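Local coordinates for protein lipopolysaccharide core heptose(I) kinase WaaP (Pseudomonas aeruginosa, PDB 6DFL) that phosphorylates the first heptose of the lipopolysaccharide inner core with ATP and also acts as a protein-tyrosine kinase that autophosphorylates, at residues Y48-H53 with F111-E116; G74-W79 with V96-R101; R162-C167 with A208-S213. All blocks are in the same frame, centred on the assembly; numbering follows the deposited sequence.

Interaction 1: residues Y48-H53 with F111-E116; sequences YFVKIH and FIVTEE
K51 crosses T114 at about a right angle, and its NZ gives a hydrogen bond to T114 OG1 at 3.0 Å. Two bends bring the ammonium there, at chi2 and at chi3 (-100°), swinging the end of the chain along the strand toward T114; OG1 meets it from between the threonine's own backbone N and carbonyl carbon (chi1 63°). The stronger partner of NZ is E78 of helix 76-87, in a salt bridge.

Beside this pair the F49 ring turns an edge to T114 OG1, while its CE2 lies 3.7 Å from E116 CG, with ring and carboxylate planes 77° apart; the carboxylate goes on to R40. On the other face of the sheet, Y48 and E115 run side by side, Y48 CE2 resting 3.6 Å from E115 CG. V50 and V113 also point the same way and touch through their CG2 methyls at 3.8 Å. F111 meets I52 through CB, 4.1 Å from I52 CG1, whereas its ring leads away and packs edge-to-face with F19.

Two reciprocal pairs of backbone bonds, F49 with T114 and K51 with I112, fix the antiparallel register. Strands 48-53 and 109-115 are neighbours in the five-stranded sheet of a protein kinase small lobe, and the K51-E78 salt bridge probably corresponds to the strand-lysine to helix-C glutamate pair of that fold.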
loop_
_atom_site.group_PDB
_atom_site.type_symbol
_atom_site.label_atom_id
_atom_site.label_comp_id
_atom_site.label_asym_id
_atom_site.label_seq_id
_atom_site.Cartn_x
_atom_site.Cartn_y
_atom_site.Cartn_z
ATOM N N TYR A 48 -2.462 -18.489 15.210
ATOM C CA TYR A 48 -3.553 -18.228 14.291
ATOM C C TYR A 48 -4.494 -17.239 14.957
ATOM O O TYR A 48 -4.635 -17.226 16.182
ATOM C CB TYR A 48 -4.344 -19.493 13.946
ATOM C CG TYR A 48 -3.535 -20.664 13.442
ATOM C CD1 TYR A 48 -2.753 -21.421 14.305
ATOM C CD2 TYR A 48 -3.598 -21.048 12.108
ATOM C CE1 TYR A 48 -2.023 -22.501 13.850
ATOM C CE2 TYR A 48 -2.866 -22.127 11.642
ATOM C CZ TYR A 48 -2.079 -22.853 12.518
ATOM O OH TYR A 48 -1.346 -23.936 12.066
ATOM N N PHE A 49 -5.148 -16.420 14.147
ATOM C CA PHE A 49 -6.141 -15.486 14.651
ATOM C C PHE A 49 -7.523 -16.046 14.369
ATOM O O PHE A 49 -7.776 -16.567 13.280
ATOM C CB PHE A 49 -5.960 -14.103 14.033
ATOM C CG PHE A 49 -4.669 -13.436 14.434
ATOM C CD1 PHE A 49 -4.534 -12.871 15.704
ATOM C CD2 PHE A 49 -3.588 -13.377 13.552
ATOM C CE1 PHE A 49 -3.355 -12.260 16.091
ATOM C CE2 PHE A 49 -2.397 -12.762 13.929
ATOM C CZ PHE A 49 -2.287 -12.200 15.211
ATOM N N VAL A 50 -8.387 -16.001 15.377
ATOM C CA VAL A 50 -9.725 -16.573 15.318
ATOM C C VAL A 50 -10.710 -15.422 15.360
ATOM O O VAL A 50 -10.702 -14.634 16.314
ATOM C CB VAL A 50 -9.981 -17.546 16.477
ATOM C CG1 VAL A 50 -11.435 -17.986 16.478
ATOM C CG2 VAL A 50 -9.045 -18.738 16.387
ATOM N N LYS A 51 -11.546 -15.313 14.332
ATOM C CA LYS A 51 -12.561 -14.272 14.268
ATOM C C LYS A 51 -13.919 -14.954 14.207
ATOM O O LYS A 51 -14.187 -15.720 13.278
ATOM C CB LYS A 51 -12.321 -13.350 13.067
ATOM C CG LYS A 51 -11.105 -12.426 13.230
ATOM C CD LYS A 51 -10.370 -12.155 11.924
ATOM C CE LYS A 51 -9.115 -13.042 11.801
ATOM N NZ LYS A 51 -8.207 -12.735 10.620
ATOM N N ILE A 52 -14.756 -14.703 15.210
ATOM C CA ILE A 52 -16.071 -15.323 15.332
ATOM C C ILE A 52 -17.126 -14.231 15.330
ATOM O O ILE A 52 -17.015 -13.254 16.075
ATOM C CB ILE A 52 -16.194 -16.156 16.619
ATOM C CG1 ILE A 52 -15.181 -17.291 16.633
ATOM C CG2 ILE A 52 -17.611 -16.681 16.780
ATOM C CD1 ILE A 52 -14.997 -17.873 18.032
ATOM N N HIS A 53 -18.157 -14.403 14.511
ATOM C CA HIS A 53 -19.294 -13.495 14.468
ATOM C C HIS A 53 -20.496 -14.343 14.845
ATOM O O HIS A 53 -20.644 -15.459 14.342
ATOM C CB HIS A 53 -19.453 -12.858 13.078
ATOM C CG HIS A 53 -18.152 -12.425 12.443
ATOM N ND1 HIS A 53 -17.858 -11.105 12.162
ATOM C CD2 HIS A 53 -17.071 -13.139 12.037
ATOM C CE1 HIS A 53 -16.652 -11.026 11.627
ATOM N NE2 HIS A 53 -16.151 -12.245 11.548
ATOM N N PHE A 111 -17.354 -17.921 11.457
ATOM C CA PHE A 111 -16.005 -17.863 11.985
ATOM C C PHE A 111 -15.018 -17.953 10.832
ATOM O O PHE A 111 -15.321 -18.510 9.769
ATOM C CB PHE A 111 -15.745 -18.986 12.988
ATOM C CG PHE A 111 -15.681 -20.354 12.371
ATOM C CD1 PHE A 111 -14.464 -20.882 11.930
ATOM C CD2 PHE A 111 -16.827 -21.121 12.232
ATOM C CE1 PHE A 111 -14.391 -22.143 11.355
ATOM C CE2 PHE A 111 -16.765 -22.388 11.670
ATOM C CZ PHE A 111 -15.541 -22.898 11.218
ATOM N N ILE A 112 -13.829 -17.415 11.067
ATOM C CA ILE A 112 -12.715 -17.607 10.157
ATOM C C ILE A 112 -11.428 -17.542 10.962
ATOM O O ILE A 112 -11.236 -16.634 11.773
ATOM C CB ILE A 112 -12.726 -16.571 9.007
ATOM C CG1 ILE A 112 -11.535 -16.758 8.082
ATOM C CG2 ILE A 112 -12.756 -15.142 9.538
ATOM C CD1 ILE A 112 -11.563 -15.783 6.917
ATOM N N VAL A 113 -10.537 -18.491 10.710
ATOM C CA VAL A 113 -9.232 -18.562 11.351
ATOM C C VAL A 113 -8.150 -18.365 10.288
ATOM O O VAL A 113 -8.067 -19.153 9.342
ATOM C CB VAL A 113 -9.040 -19.906 12.057
ATOM C CG1 VAL A 113 -7.707 -19.919 12.753
ATOM C CG2 VAL A 113 -10.196 -20.160 13.001
ATOM N N THR A 114 -7.305 -17.347 10.473
ATOM C CA THR A 114 -6.186 -17.034 9.598
ATOM C C THR A 114 -4.867 -17.328 10.297
ATOM O O THR A 114 -4.724 -17.095 11.500
ATOM C CB THR A 114 -6.196 -15.553 9.183
ATOM O OG1 THR A 114 -6.038 -14.716 10.343
ATOM C CG2 THR A 114 -7.496 -15.197 8.475
ATOM N N GLU A 115 -3.895 -17.809 9.527
ATOM C CA GLU A 115 -2.540 -17.980 10.031
ATOM C C GLU A 115 -1.922 -16.642 10.411
ATOM O O GLU A 115 -2.232 -15.596 9.832
ATOM C CB GLU A 115 -1.652 -18.651 8.990
ATOM C CG GLU A 115 -1.892 -20.133 8.804
ATOM C CD GLU A 115 -1.026 -20.721 7.684
ATOM O OE1 GLU A 115 -0.409 -19.945 6.912
ATOM O OE2 GLU A 115 -0.961 -21.964 7.572
ATOM N N GLU A 116 -1.036 -16.683 11.402
ATOM C CA GLU A 116 -0.267 -15.505 11.754
ATOM C C GLU A 116 0.853 -15.294 10.743
ATOM O O GLU A 116 1.464 -16.247 10.255
ATOM C CB GLU A 116 0.320 -15.635 13.153
ATOM C CG GLU A 116 0.918 -14.340 13.661
ATOM C CD GLU A 116 1.421 -14.441 15.095
ATOM O OE1 GLU A 116 2.093 -15.444 15.413
ATOM O OE2 GLU A 116 1.138 -13.517 15.892
#

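Interaction 2: residues G74-W79 with V96-R101; sequences GARQEW and VAYGER
W79 and Y98 lie flat against each other where the start of helix 76-87 packs on strand 95-101, an arrangement consistent with helix C resting on the small-lobe sheet of a protein kinase. The aromatic contact is a face-to-face stack: the five-membered ring of W79 and the ring of Y98 have centroids 3.9 Å apart and planes only 3° from parallel. Each side chain leaves its backbone with CG opposite the N (chi1 164° in W79, 163° in Y98). With the planes parallel and the rings overlapping, each ring also has the other's CB over its face, a reciprocal CH-pi pair with W79 CB 3.9 Å from the Y98 centroid and Y98 CB 4.0 Å from that of the indole six-membered ring.

Apolar packing extends this to A75, whose CB stands 4.2 Å from Y98 CE1.

The R76 guanidinium forms a salt bridge with the carboxylate of E100, whose chain is extended beyond CG: NE pairs with OE2 and NH2 with OE1, but the NH2 to OE1 separation is too short, and OE2 too near the Y98 hydroxyl, for the exact geometry to be trusted. R2 of strand 2-5 also touches E100 and Y98. Y98 is a site of autophosphorylation, unmodified here.

V96 and A97 both face V113 in a classic beta bulge. Closest of all in the aromatic pair, Y98 CB sits 3.5 Å from W79 CE3.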
loop_
_atom_site.group_PDB
_atom_site.type_symbol
_atom_site.label_atom_id
_atom_site.label_comp_id
_atom_site.label_asym_id
_atom_site.label_seq_id
_atom_site.Cartn_x
_atom_site.Cartn_y
_atom_site.Cartn_z
ATOM N N GLY A 74 -20.223 -10.370 8.667
ATOM C CA GLY A 74 -19.702 -11.644 9.137
ATOM C C GLY A 74 -18.371 -12.020 8.509
ATOM O O GLY A 74 -17.820 -11.246 7.729
ATOM N N ALA A 75 -17.852 -13.210 8.821
ATOM C CA ALA A 75 -16.560 -13.660 8.313
ATOM C C ALA A 75 -16.507 -13.785 6.792
ATOM O O ALA A 75 -15.415 -13.951 6.233
ATOM C CB ALA A 75 -16.206 -15.010 8.923
ATOM N N ARG A 76 -17.654 -13.737 6.120
ATOM C CA ARG A 76 -17.673 -13.928 4.677
ATOM C C ARG A 76 -16.817 -12.886 3.976
ATOM O O ARG A 76 -16.074 -13.218 3.043
ATOM C CB ARG A 76 -19.109 -13.872 4.176
ATOM C CG ARG A 76 -19.290 -14.064 2.709
ATOM C CD ARG A 76 -20.752 -13.909 2.374
ATOM N NE ARG A 76 -21.564 -14.941 3.007
ATOM C CZ ARG A 76 -22.879 -15.043 2.856
ATOM N NH1 ARG A 76 -23.515 -14.166 2.091
ATOM N NH2 ARG A 76 -23.554 -16.017 3.461
ATOM N N GLN A 77 -16.878 -11.630 4.431
ATOM C CA GLN A 77 -16.135 -10.559 3.777
ATOM C C GLN A 77 -14.650 -10.886 3.694
ATOM O O GLN A 77 -14.063 -10.904 2.603
ATOM C CB GLN A 77 -16.343 -9.238 4.511
ATOM C CG GLN A 77 -17.563 -8.486 4.079
ATOM C CD GLN A 77 -18.829 -9.116 4.588
ATOM O OE1 GLN A 77 -18.891 -9.623 5.719
ATOM N NE2 GLN A 77 -19.859 -9.089 3.760
ATOM N N GLU A 78 -14.023 -11.119 4.844
ATOM C CA GLU A 78 -12.626 -11.531 4.872
ATOM C C GLU A 78 -12.380 -12.755 3.995
ATOM O O GLU A 78 -11.390 -12.809 3.259
ATOM C CB GLU A 78 -12.211 -11.809 6.313
ATOM C CG GLU A 78 -10.725 -11.766 6.562
ATOM C CD GLU A 78 -10.395 -11.919 8.042
ATOM O OE1 GLU A 78 -11.338 -11.851 8.868
ATOM O OE2 GLU A 78 -9.202 -12.115 8.373
ATOM N N TRP A 79 -13.266 -13.754 4.062
ATOM C CA TRP A 79 -12.961 -15.027 3.411
ATOM C C TRP A 79 -12.905 -14.885 1.897
ATOM O O TRP A 79 -12.030 -15.475 1.254
ATOM C CB TRP A 79 -13.985 -16.089 3.793
ATOM C CG TRP A 79 -13.986 -17.298 2.890
ATOM C CD1 TRP A 79 -14.851 -17.556 1.876
ATOM C CD2 TRP A 79 -13.078 -18.422 2.938
ATOM N NE1 TRP A 79 -14.548 -18.776 1.286
ATOM C CE2 TRP A 79 -13.469 -19.325 1.926
ATOM C CE3 TRP A 79 -11.975 -18.750 3.740
ATOM C CZ2 TRP A 79 -12.803 -20.521 1.689
ATOM C CZ3 TRP A 79 -11.315 -19.947 3.502
ATOM C CH2 TRP A 79 -11.730 -20.814 2.478
ATOM N N VAL A 96 -7.193 -20.923 7.230
ATOM C CA VAL A 96 -7.199 -22.362 7.477
ATOM C C VAL A 96 -8.553 -22.883 7.939
ATOM O O VAL A 96 -8.748 -24.109 7.974
ATOM C CB VAL A 96 -6.117 -22.756 8.504
ATOM C CG1 VAL A 96 -4.739 -22.615 7.888
ATOM C CG2 VAL A 96 -6.233 -21.893 9.770
ATOM N N ALA A 97 -9.498 -22.009 8.267
ATOM C CA ALA A 97 -10.817 -22.473 8.669
ATOM C C ALA A 97 -11.826 -21.347 8.490
ATOM O O ALA A 97 -11.521 -20.185 8.775
ATOM C CB ALA A 97 -10.814 -22.964 10.129
ATOM N N TYR A 98 -13.029 -21.712 8.048
ATOM C CA TYR A 98 -14.081 -20.758 7.740
ATOM C C TYR A 98 -15.410 -21.472 7.891
ATOM O O TYR A 98 -15.511 -22.659 7.582
ATOM C CB TYR A 98 -13.909 -20.199 6.317
ATOM C CG TYR A 98 -15.141 -19.526 5.750
ATOM C CD1 TYR A 98 -15.549 -18.296 6.218
ATOM C CD2 TYR A 98 -15.884 -20.117 4.738
ATOM C CE1 TYR A 98 -16.643 -17.670 5.717
ATOM C CE2 TYR A 98 -17.007 -19.485 4.218
ATOM C CZ TYR A 98 -17.376 -18.253 4.728
ATOM O OH TYR A 98 -18.480 -17.604 4.226
ATOM N N GLY A 99 -16.423 -20.759 8.367
ATOM C CA GLY A 99 -17.729 -21.377 8.507
ATOM C C GLY A 99 -18.842 -20.371 8.575
ATOM O O GLY A 99 -18.672 -19.265 9.103
ATOM N N GLU A 100 -20.007 -20.749 8.034
ATOM C CA GLU A 100 -21.254 -20.004 8.171
ATOM C C GLU A 100 -22.390 -20.993 8.369
ATOM O O GLU A 100 -22.476 -21.982 7.632
ATOM C CB GLU A 100 -21.572 -19.170 6.939
ATOM C CG GLU A 100 -20.805 -17.899 6.730
ATOM C CD GLU A 100 -21.184 -17.298 5.391
ATOM O OE1 GLU A 100 -22.343 -17.494 4.979
ATOM O OE2 GLU A 100 -20.326 -16.681 4.724
ATOM N N ARG A 101 -23.275 -20.714 9.331
ATOM C CA ARG A 101 -24.521 -21.463 9.447
ATOM C C ARG A 101 -25.591 -20.584 10.075
ATOM O O ARG A 101 -25.298 -19.646 10.817
ATOM C CB ARG A 101 -24.356 -22.763 10.243
ATOM C CG ARG A 101 -24.184 -22.617 11.741
ATOM C CD ARG A 101 -24.742 -23.854 12.456
ATOM N NE ARG A 101 -24.235 -23.996 13.823
ATOM C CZ ARG A 101 -23.545 -25.050 14.253
ATOM N NH1 ARG A 101 -23.295 -26.061 13.424
ATOM N NH2 ARG A 101 -23.114 -25.099 15.509
#

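Interaction 3: residues R162-C167 with A208-S213. With G9S (S-[2-({N-[(2S)-2-hydroxy-3,3-dimethyl-4-(phosphonooxy)butanoyl]-beta-alanyl}amino)ethyl] hexadecanethioate), chain C.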
loop_
_atom_site.group_PDB
_atom_site.type_symbol
_atom_site.label_atom_id
_atom_site.label_comp_id
_atom_site.label_asym_id
_atom_site.label_seq_id
_atom_site.Cartn_x
_atom_site.Cartn_y
_atom_site.Cartn_z
ATOM N N ARG A 162 -11.430 -1.239 2.333
ATOM C CA ARG A 162 -12.324 -0.530 3.249
ATOM C C ARG A 162 -11.593 -0.101 4.511
ATOM O O ARG A 162 -12.009 0.846 5.172
ATOM C CB ARG A 162 -13.556 -1.339 3.608
ATOM C CG ARG A 162 -14.558 -1.357 2.514
ATOM C CD ARG A 162 -15.918 -1.591 3.054
ATOM N NE ARG A 162 -16.508 -0.344 3.542
ATOM C CZ ARG A 162 -17.752 -0.244 3.997
ATOM N NH1 ARG A 162 -18.523 -1.321 4.026
ATOM N NH2 ARG A 162 -18.223 0.930 4.387
ATOM N N ASP A 163 -10.480 -0.749 4.820
ATOM C CA ASP A 163 -9.538 -0.296 5.829
ATOM C C ASP A 163 -8.123 -0.288 5.273
ATOM O O ASP A 163 -7.200 -0.910 5.813
ATOM C CB ASP A 163 -9.668 -1.190 7.050
ATOM C CG ASP A 163 -11.012 -1.037 7.705
ATOM O OD1 ASP A 163 -11.316 0.091 8.138
ATOM O OD2 ASP A 163 -11.773 -2.014 7.742
ATOM N N CYS A 164 -7.944 0.440 4.168
ATOM C CA CYS A 164 -6.687 0.481 3.433
ATOM C C CYS A 164 -5.771 1.523 4.064
ATOM O O CYS A 164 -5.777 2.700 3.704
ATOM C CB CYS A 164 -6.956 0.782 1.969
ATOM S SG CYS A 164 -5.636 0.245 0.950
ATOM N N TYR A 165 -5.007 1.094 5.060
ATOM C CA TYR A 165 -4.066 1.966 5.740
ATOM C C TYR A 165 -2.709 1.303 5.711
ATOM O O TYR A 165 -2.603 0.076 5.608
ATOM C CB TYR A 165 -4.445 2.230 7.207
ATOM C CG TYR A 165 -5.912 2.305 7.455
ATOM C CD1 TYR A 165 -6.699 3.239 6.799
ATOM C CD2 TYR A 165 -6.528 1.458 8.388
ATOM C CE1 TYR A 165 -8.077 3.318 7.040
ATOM C CE2 TYR A 165 -7.904 1.534 8.650
ATOM C CZ TYR A 165 -8.667 2.468 7.973
ATOM O OH TYR A 165 -10.017 2.542 8.198
ATOM N N ILE A 166 -1.667 2.119 5.868
ATOM C CA ILE A 166 -0.332 1.538 5.874
ATOM C C ILE A 166 -0.165 0.537 7.006
ATOM O O ILE A 166 0.596 -0.422 6.873
ATOM C CB ILE A 166 0.753 2.632 5.884
ATOM C CG1 ILE A 166 0.535 3.657 6.990
ATOM C CG2 ILE A 166 0.768 3.336 4.528
ATOM C CD1 ILE A 166 1.670 4.656 7.124
ATOM N N CYS A 167 -0.902 0.687 8.119
ATOM C CA CYS A 167 -0.696 -0.305 9.168
ATOM C C CYS A 167 -1.210 -1.684 8.759
ATOM O O CYS A 167 -0.772 -2.688 9.326
ATOM C CB CYS A 167 -1.304 0.147 10.504
ATOM S SG CYS A 167 -3.044 0.550 10.593
ATOM N N ALA A 208 -8.093 7.185 -0.765
ATOM C CA ALA A 208 -8.169 8.244 0.233
ATOM C C ALA A 208 -7.609 7.769 1.564
ATOM O O ALA A 208 -6.713 8.393 2.141
ATOM C CB ALA A 208 -9.618 8.700 0.383
ATOM N N ALA A 209 -8.113 6.641 2.059
ATOM C CA ALA A 209 -7.686 6.165 3.369
ATOM C C ALA A 209 -6.197 5.839 3.368
ATOM O O ALA A 209 -5.477 6.195 4.310
ATOM C CB ALA A 209 -8.518 4.953 3.776
ATOM N N LEU A 210 -5.698 5.193 2.306
ATOM C CA LEU A 210 -4.273 4.893 2.287
ATOM C C LEU A 210 -3.457 6.169 2.393
ATOM O O LEU A 210 -2.495 6.239 3.169
ATOM C CB LEU A 210 -3.914 4.114 1.038
ATOM C CG LEU A 210 -2.456 3.706 1.096
ATOM C CD1 LEU A 210 -2.190 2.816 2.277
ATOM C CD2 LEU A 210 -2.058 3.014 -0.204
ATOM N N TYR A 211 -3.874 7.214 1.680
ATOM C CA TYR A 211 -3.166 8.484 1.735
ATOM C C TYR A 211 -3.222 9.098 3.138
ATOM O O TYR A 211 -2.200 9.526 3.677
ATOM C CB TYR A 211 -3.755 9.444 0.704
ATOM C CG TYR A 211 -3.028 10.762 0.591
ATOM C CD1 TYR A 211 -1.661 10.847 0.802
ATOM C CD2 TYR A 211 -3.719 11.927 0.290
ATOM C CE1 TYR A 211 -0.994 12.058 0.703
ATOM C CE2 TYR A 211 -3.063 13.138 0.182
ATOM C CZ TYR A 211 -1.705 13.198 0.404
ATOM O OH TYR A 211 -1.049 14.405 0.301
ATOM N N PHE A 212 -4.408 9.173 3.739
ATOM C CA PHE A 212 -4.480 9.835 5.040
ATOM C C PHE A 212 -3.692 9.070 6.082
ATOM O O PHE A 212 -3.119 9.680 6.983
ATOM C CB PHE A 212 -5.931 10.027 5.456
ATOM C CG PHE A 212 -6.750 10.737 4.402
ATOM C CD1 PHE A 212 -6.148 11.654 3.553
ATOM C CD2 PHE A 212 -8.094 10.471 4.234
ATOM C CE1 PHE A 212 -6.868 12.309 2.586
ATOM C CE2 PHE A 212 -8.822 11.133 3.242
ATOM C CZ PHE A 212 -8.197 12.045 2.426
ATOM N N SER A 213 -3.572 7.757 5.940
ATOM C CA SER A 213 -2.731 7.043 6.888
ATOM C C SER A 213 -1.254 7.348 6.705
ATOM O O SER A 213 -0.442 6.869 7.497
ATOM C CB SER A 213 -2.974 5.536 6.780
ATOM O OG SER A 213 -2.111 4.927 5.833
HETATM C C1 G9S C . 0.572 16.108 -6.970
HETATM C C2 G9S C . 1.955 18.200 -6.714
HETATM C C3 G9S C . 2.027 19.693 -6.437
HETATM C C4 G9S C . 1.266 20.582 -7.404
HETATM C C5 G9S C . -0.115 20.011 -9.567
HETATM C C6 G9S C . 1.886 20.072 -11.318
HETATM C C7 G9S C . 2.505 21.077 -12.259
HETATM C C8 G9S C . 2.948 19.547 -10.389
HETATM C C10 G9S C . -1.813 14.380 -5.078
HETATM C C11 G9S C . -2.995 14.206 -4.167
HETATM C C12 G9S C . -2.965 12.959 -3.313
HETATM C C13 G9S C . -1.691 12.136 -3.401
HETATM C C14 G9S C . -1.838 10.719 -3.971
HETATM C C15 G9S C . -1.883 9.573 -2.972
HETATM C C16 G9S C . -0.581 9.132 -2.344
HETATM N N2 G9S C . 0.667 17.522 -6.709
HETATM C C19 G9S C . 0.793 15.194 -5.792
HETATM C C20 G9S C . 1.325 18.956 -12.146
HETATM C C21 G9S C . -0.463 7.687 -1.872
HETATM C C22 G9S C . 0.584 7.467 -0.783
HETATM C C23 G9S C . 0.520 6.212 0.037
HETATM C C24 G9S C . 1.741 5.318 -0.028
HETATM C C25 G9S C . 1.875 4.150 0.941
HETATM C C26 G9S C . 3.282 3.606 1.211
HETATM C C27 G9S C . 4.057 4.226 2.358
HETATM C C28 G9S C . 5.312 3.513 2.765
HETATM C C29 G9S C . 5.379 2.960 4.154
HETATM C C30 G9S C . 0.753 20.819 -10.542
HETATM N N3 G9S C . 0.142 19.930 -8.122
HETATM O O2 G9S C . 2.980 17.572 -6.955
HETATM O O3 G9S C . -1.854 14.057 -6.259
HETATM O O4 G9S C . -1.087 19.408 -10.012
HETATM O O5 G9S C . 1.200 21.971 -9.923
HETATM O O6 G9S C . 1.651 22.059 -12.755
HETATM O O8 G9S C . 1.148 23.968 -14.331
HETATM O O9 G9S C . 1.312 21.634 -15.242
HETATM P P1 G9S C . 1.827 22.620 -14.212
HETATM S S1 G9S C . -0.427 15.322 -4.492
#
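S213, just past the end of helix 200-212, takes the backbone N-H of I166 on its hydroxyl: I166 N to S213 OG is 2.8 Å, and at 169° the bond is nearly straight. The same OG donates to L210 O at 3.0 Å, so one hydroxyl ties the loop to the last turn of the helix. OG lies between the serine's own backbone N and carbonyl carbon, with chi1 stretched to 90°, where it can serve both. S213 CB meanwhile packs against the CB of Y165.

I166 packs along this serine. Its CG1 lies between the backbone N and the carbonyl carbon (chi1 52°), and with the chain extended beyond it CD1 comes 3.1 Å from S213 O, a tight approach; CG2 is left to meet L210 CD1 at 3.8 Å, the two side chains crossing at about a right angle. R162 and D163 close the His-Arg-Asp motif of a protein kinase catalytic loop, with D163 the probable catalytic aspartate. D206 accepts a hydrogen bond from R162 N, as the conserved helix F aspartate does in protein kinases, which is consistent with helix 200-212 being helix F.

L210 wedges between this loop and the bound acyl thioester. Its CB packs against C164 O and SG, its CD1 reaches I166, and its CG is 4.0 Å from C23 of the ligand; V147 and V151 of helix 137-156 pack on it too. I166 CG2 touches the chain further along, at C25, 3.8 Å away. Y211, on another side of the helix, lays one ring face against the ligand, its CE2 3.5 Å from C12, while its hydroxyl is held by K224 and E251. Away from the acyl chain, the edge of the Y165 ring meets A209, CE1 to CB at 3.7 Å.

How the interactions relate
Interactions 1 and 2 join directly in the small-lobe sheet, their centres 9 Å apart. Strands 95-101 and 109-115 are neighbours there, with V113 N 2.8 Å from A97 O, and the salt bridge from K51 NZ to E78 OE2, 2.5 Å long, ties the strand of interaction 1 to the helix of interaction 2. Interaction 3 lies across the centre of the chain, 22 Å from interaction 1 and 24 Å from interaction 2 between centres, and touches neither. The side chain of K51 is about 11 Å from that of D163, consistent with interactions 1 and 3 lining the two sides of the catalytic cleft, while the acyl chain of the thioester packs against I166, L210 and Y211.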